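Local coordinates for protein dienelactone hydrolase (Anabaena variabilis, PDB 2O2G) that is probably a hydrolase of the dienelactone hydrolase family, built on the alpha/beta-hydrolase fold, at residues A141-P153 and L164-N178. Residues are numbered along the deposited sequence; the frame is centred on the assembly and turned at random.
Sequences AVVSRGGRPDLAP and LLIVGGYDLPVIAMN. With SO4 (sulfate ion), chain B.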
loop_
_atom_site.group_PDB
_atom_site.type_symbol
_atom_site.label_atom_id
_atom_site.label_comp_id
_atom_site.label_asym_id
_atom_site.label_seq_id
_atom_site.Cartn_x
_atom_site.Cartn_y
_atom_site.Cartn_z
ATOM N N ALA A 141 -3.211 -9.280 3.277
ATOM C CA ALA A 141 -1.782 -9.011 3.435
ATOM C C ALA A 141 -1.491 -7.529 3.357
ATOM O O ALA A 141 -2.192 -6.767 2.694
ATOM C CB ALA A 141 -0.929 -9.777 2.368
ATOM N N VAL A 142 -0.448 -7.113 4.064
ATOM C CA VAL A 142 -0.016 -5.724 4.048
ATOM C C VAL A 142 1.514 -5.682 4.032
ATOM O O VAL A 142 2.155 -6.448 4.721
ATOM C CB VAL A 142 -0.517 -4.917 5.287
ATOM C CG1 VAL A 142 0.093 -3.481 5.308
ATOM C CG2 VAL A 142 -2.037 -4.854 5.334
ATOM N N VAL A 143 2.065 -4.796 3.217
ATOM C CA VAL A 143 3.503 -4.530 3.183
ATOM C C VAL A 143 3.621 -3.010 3.408
ATOM O O VAL A 143 2.936 -2.223 2.748
ATOM C CB VAL A 143 4.151 -4.907 1.851
ATOM C CG1 VAL A 143 5.628 -4.479 1.822
ATOM C CG2 VAL A 143 4.031 -6.371 1.590
ATOM N N SER A 144 4.465 -2.613 4.354
ATOM C CA SER A 144 4.705 -1.213 4.653
ATOM C C SER A 144 6.143 -0.893 4.275
ATOM O O SER A 144 7.056 -1.535 4.793
ATOM C CB SER A 144 4.448 -0.915 6.122
ATOM O OG SER A 144 4.994 0.355 6.405
ATOM N N ARG A 145 6.327 0.024 3.313
ATOM C CA ARG A 145 7.676 0.414 2.847
ATOM C C ARG A 145 8.113 1.708 3.507
ATOM O O ARG A 145 7.614 2.794 3.178
ATOM C CB ARG A 145 7.714 0.568 1.330
ATOM C CG ARG A 145 9.109 0.842 0.739
ATOM C CD ARG A 145 9.003 1.744 -0.455
ATOM N NE ARG A 145 8.734 3.123 -0.013
ATOM C CZ ARG A 145 8.369 4.113 -0.808
ATOM N NH1 ARG A 145 8.097 3.898 -2.086
ATOM N NH2 ARG A 145 8.183 5.310 -0.292
ATOM N N GLY A 146 9.040 1.593 4.457
ATOM C CA GLY A 146 9.567 2.775 5.149
ATOM C C GLY A 146 8.493 3.616 5.809
ATOM O O GLY A 146 8.529 4.835 5.723
ATOM N N GLY A 147 7.557 2.978 6.499
ATOM C CA GLY A 147 6.487 3.703 7.152
ATOM C C GLY A 147 6.718 4.040 8.621
ATOM O O GLY A 147 7.770 3.758 9.186
ATOM N N ARG A 148 5.720 4.683 9.203
ATOM C CA ARG A 148 5.687 4.982 10.657
ATOM C C ARG A 148 4.396 4.346 11.207
ATOM O O ARG A 148 3.470 5.050 11.596
ATOM C CB ARG A 148 5.746 6.489 10.968
ATOM C CG ARG A 148 7.079 7.152 10.647
ATOM C CD ARG A 148 8.233 6.625 11.520
ATOM N NE ARG A 148 7.915 6.722 12.945
ATOM C CZ ARG A 148 7.961 7.840 13.647
ATOM N NH1 ARG A 148 8.348 8.973 13.089
ATOM N NH2 ARG A 148 7.636 7.829 14.929
ATOM N N PRO A 149 4.336 2.995 11.208
ATOM C CA PRO A 149 3.206 2.213 11.737
ATOM C C PRO A 149 3.001 2.462 13.220
ATOM O O PRO A 149 1.897 2.422 13.724
ATOM C CB PRO A 149 3.679 0.769 11.526
ATOM C CG PRO A 149 5.162 0.861 11.505
ATOM C CD PRO A 149 5.407 2.100 10.736
ATOM N N ASP A 150 4.090 2.722 13.929
ATOM C CA ASP A 150 4.026 2.993 15.354
ATOM C C ASP A 150 3.102 4.161 15.646
ATOM O O ASP A 150 2.617 4.297 16.772
ATOM C CB ASP A 150 5.410 3.342 15.875
ATOM C CG ASP A 150 6.002 4.501 15.128
ATOM O OD1 ASP A 150 6.216 4.363 13.881
ATOM O OD2 ASP A 150 6.203 5.553 15.776
ATOM N N LEU A 151 2.852 5.008 14.648
ATOM C CA LEU A 151 1.966 6.154 14.834
ATOM C C LEU A 151 0.492 5.852 14.557
ATOM O O LEU A 151 -0.304 6.771 14.410
ATOM C CB LEU A 151 2.464 7.343 14.002
ATOM C CG LEU A 151 3.881 7.851 14.330
ATOM C CD1 LEU A 151 4.188 9.014 13.396
ATOM C CD2 LEU A 151 4.025 8.247 15.791
ATOM N N ALA A 152 0.127 4.572 14.547
ATOM C CA ALA A 152 -1.263 4.101 14.370
ATOM C C ALA A 152 -1.468 3.015 15.435
ATOM O O ALA A 152 -1.883 1.910 15.112
ATOM C CB ALA A 152 -1.425 3.502 12.998
ATOM N N PRO A 153 -1.191 3.339 16.710
ATOM C CA PRO A 153 -1.142 2.293 17.725
ATOM C C PRO A 153 -2.444 1.621 18.071
ATOM O O PRO A 153 -2.415 0.480 18.528
ATOM C CB PRO A 153 -0.598 3.035 18.954
ATOM C CG PRO A 153 -1.087 4.421 18.788
ATOM C CD PRO A 153 -0.954 4.672 17.314
ATOM N N LEU A 164 4.249 -7.283 6.588
ATOM C CA LEU A 164 5.659 -7.206 6.377
ATOM C C LEU A 164 6.065 -5.740 6.409
ATOM O O LEU A 164 5.650 -4.925 5.561
ATOM C CB LEU A 164 6.000 -7.786 5.000
ATOM C CG LEU A 164 7.419 -7.612 4.502
ATOM C CD1 LEU A 164 8.424 -8.230 5.457
ATOM C CD2 LEU A 164 7.498 -8.231 3.093
ATOM N N LEU A 165 6.884 -5.406 7.380
ATOM C CA LEU A 165 7.437 -4.071 7.519
ATOM C C LEU A 165 8.856 -4.059 6.868
ATOM O O LEU A 165 9.713 -4.885 7.182
ATOM C CB LEU A 165 7.482 -3.708 9.001
ATOM C CG LEU A 165 6.172 -3.729 9.801
ATOM C CD1 LEU A 165 6.404 -3.306 11.239
ATOM C CD2 LEU A 165 5.125 -2.828 9.204
ATOM N N ILE A 166 9.077 -3.161 5.923
ATOM C CA ILE A 166 10.354 -3.067 5.259
ATOM C C ILE A 166 10.923 -1.714 5.550
ATOM O O ILE A 166 10.240 -0.696 5.313
ATOM C CB ILE A 166 10.239 -3.203 3.693
ATOM C CG1 ILE A 166 9.607 -4.529 3.258
ATOM C CG2 ILE A 166 11.643 -3.121 3.056
ATOM C CD1 ILE A 166 9.213 -4.588 1.731
ATOM N N VAL A 167 12.183 -1.675 5.972
ATOM C CA VAL A 167 12.848 -0.399 6.220
ATOM C C VAL A 167 14.259 -0.384 5.657
ATOM O O VAL A 167 14.892 -1.419 5.501
ATOM C CB VAL A 167 12.900 -0.088 7.754
ATOM C CG1 VAL A 167 11.514 -0.158 8.348
ATOM C CG2 VAL A 167 13.756 -1.106 8.490
ATOM N N GLY A 168 14.762 0.810 5.382
ATOM C CA GLY A 168 16.152 0.972 4.944
ATOM C C GLY A 168 17.078 1.055 6.142
ATOM O O GLY A 168 16.756 1.691 7.147
ATOM N N GLY A 169 18.225 0.379 6.052
ATOM C CA GLY A 169 19.211 0.350 7.109
ATOM C C GLY A 169 19.771 1.701 7.537
ATOM O O GLY A 169 20.202 1.860 8.685
ATOM N N TYR A 170 19.835 2.655 6.610
ATOM C CA TYR A 170 20.310 4.006 6.936
ATOM C C TYR A 170 19.194 4.870 7.541
ATOM O O TYR A 170 19.472 5.951 8.058
ATOM C CB TYR A 170 20.807 4.759 5.692
ATOM C CG TYR A 170 22.072 4.281 5.001
ATOM C CD1 TYR A 170 23.142 3.778 5.709
ATOM C CD2 TYR A 170 22.230 4.456 3.642
ATOM C CE1 TYR A 170 24.314 3.366 5.065
ATOM C CE2 TYR A 170 23.391 4.042 2.984
ATOM C CZ TYR A 170 24.437 3.512 3.702
ATOM O OH TYR A 170 25.610 3.120 3.062
ATOM N N ASP A 171 17.936 4.426 7.443
ATOM C CA ASP A 171 16.770 5.191 7.928
ATOM C C ASP A 171 16.596 4.861 9.421
ATOM O O ASP A 171 15.527 4.452 9.845
ATOM C CB ASP A 171 15.558 4.750 7.074
ATOM C CG ASP A 171 14.350 5.701 7.157
ATOM O OD1 ASP A 171 14.448 6.794 7.789
ATOM O OD2 ASP A 171 13.306 5.341 6.531
ATOM N N LEU A 172 17.654 5.065 10.220
ATOM C CA LEU A 172 17.694 4.638 11.647
ATOM C C LEU A 172 16.506 5.053 12.543
ATOM O O LEU A 172 16.080 4.267 13.415
ATOM C CB LEU A 172 19.048 5.038 12.321
ATOM N N PRO A 173 15.966 6.267 12.346
ATOM C CA PRO A 173 14.839 6.574 13.233
ATOM C C PRO A 173 13.639 5.627 13.035
ATOM O O PRO A 173 13.102 5.053 14.006
ATOM C CB PRO A 173 14.458 8.011 12.821
ATOM C CG PRO A 173 15.032 8.207 11.422
ATOM C CD PRO A 173 16.273 7.384 11.420
ATOM N N VAL A 174 13.266 5.463 11.765
ATOM C CA VAL A 174 12.144 4.661 11.340
ATOM C C VAL A 174 12.332 3.177 11.694
ATOM O O VAL A 174 11.347 2.481 11.873
ATOM C CB VAL A 174 11.897 4.849 9.792
ATOM C CG1 VAL A 174 10.871 3.912 9.272
ATOM C CG2 VAL A 174 11.455 6.273 9.466
ATOM N N ILE A 175 13.570 2.704 11.792
ATOM C CA ILE A 175 13.807 1.286 12.123
ATOM C C ILE A 175 13.282 0.975 13.532
ATOM O O ILE A 175 12.476 0.085 13.706
ATOM C CB ILE A 175 15.300 0.885 12.030
ATOM C CG1 ILE A 175 15.850 1.058 10.606
ATOM C CG2 ILE A 175 15.500 -0.586 12.468
ATOM C CD1 ILE A 175 17.388 0.969 10.531
ATOM N N ALA A 176 13.719 1.735 14.524
ATOM C CA ALA A 176 13.281 1.491 15.893
ATOM C C ALA A 176 11.762 1.584 16.035
ATOM O O ALA A 176 11.159 0.836 16.801
ATOM C CB ALA A 176 13.963 2.433 16.851
HETATM N N MSE A 177 11.138 2.450 15.237
HETATM C CA MSE A 177 9.714 2.645 15.311
HETATM C C MSE A 177 8.990 1.495 14.664
HETATM O O MSE A 177 7.920 1.134 15.128
HETATM C CB MSE A 177 9.323 4.005 14.748
HETATM C CG MSE A 177 9.783 5.158 15.642
HETATM SE SE MSE A 177 9.165 5.004 17.600
HETATM C CE MSE A 177 7.429 6.100 18.014
ATOM N N ASN A 178 9.580 0.897 13.624
ATOM C CA ASN A 178 9.009 -0.308 13.017
ATOM C C ASN A 178 9.185 -1.505 13.986
ATOM O O ASN A 178 8.307 -2.350 14.102
ATOM C CB ASN A 178 9.602 -0.600 11.641
ATOM C CG ASN A 178 8.904 0.176 10.530
ATOM O OD1 ASN A 178 8.114 -0.393 9.782
ATOM N ND2 ASN A 178 9.113 1.474 10.481
HETATM S S SO4 B . 5.975 7.326 -2.741
HETATM O O1 SO4 B . 4.578 6.934 -2.780
HETATM O O2 SO4 B . 6.082 8.494 -3.568
HETATM O O3 SO4 B . 6.726 6.271 -3.393
HETATM O O4 SO4 B . 6.460 7.551 -1.385
HETATM O O HOH W 1 7.496 0.132 7.263
#
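Asn178 ND2 is shared between two backbone oxygens, donating to Gly147 O at 2.9 Å across the contact and to Val174 O one turn back in its own helix. It ties that helix to the loop after strand 141-145, which pairs with its parallel neighbour 164-168 in the mixed sheet of an alpha/beta-hydrolase fold. Both acceptors lie near the amide plane, which fixes the rotation of the amide and points OD1 at a water, 2.6 Å away. That water also accepts from Gly147 N and hydrogen-bonds Ser144 OG, whose chi1 of 166° swings the hydroxyl beside its own carbonyl carbon. A leucine here would probably leave Gly147 O without its side-chain donor and the water without the amide oxygen it donates to, and let the loop drift from the helix.

Four bonds alternate along the strands, from Leu164 N to Val142 O up to the nearly straight Gly146 N to Ile166 O, 2.7 Å. On one face Val143 CG1 meets Ile166 CD1 at 3.6 Å, beside Trp217 and Phe218 of helix 206-221; on the other, Leu165 CD2 rests against Ser144 CB.

Past the strand ends, Asp171 hydrogen-bonds His199, consistent with a Ser-His-Asp triad with Ser122. Arg145 NH2 reaches Ser122 OG; NH1 and NH2 each donate to an oxygen of a sulfate, probably from the crystallisation liquor, met at the guanidinium edge and also bound by Gly43, Ser46, Ser50 and Arg52. Farther out, Arg148 NE bonds the syn lone pair of Asp150 OD1 at 3.1 Å, while the side chain of Met177, a selenomethionine, passes obliquely to that of Arg148, with CG 3.5 Å from Arg148 NH2.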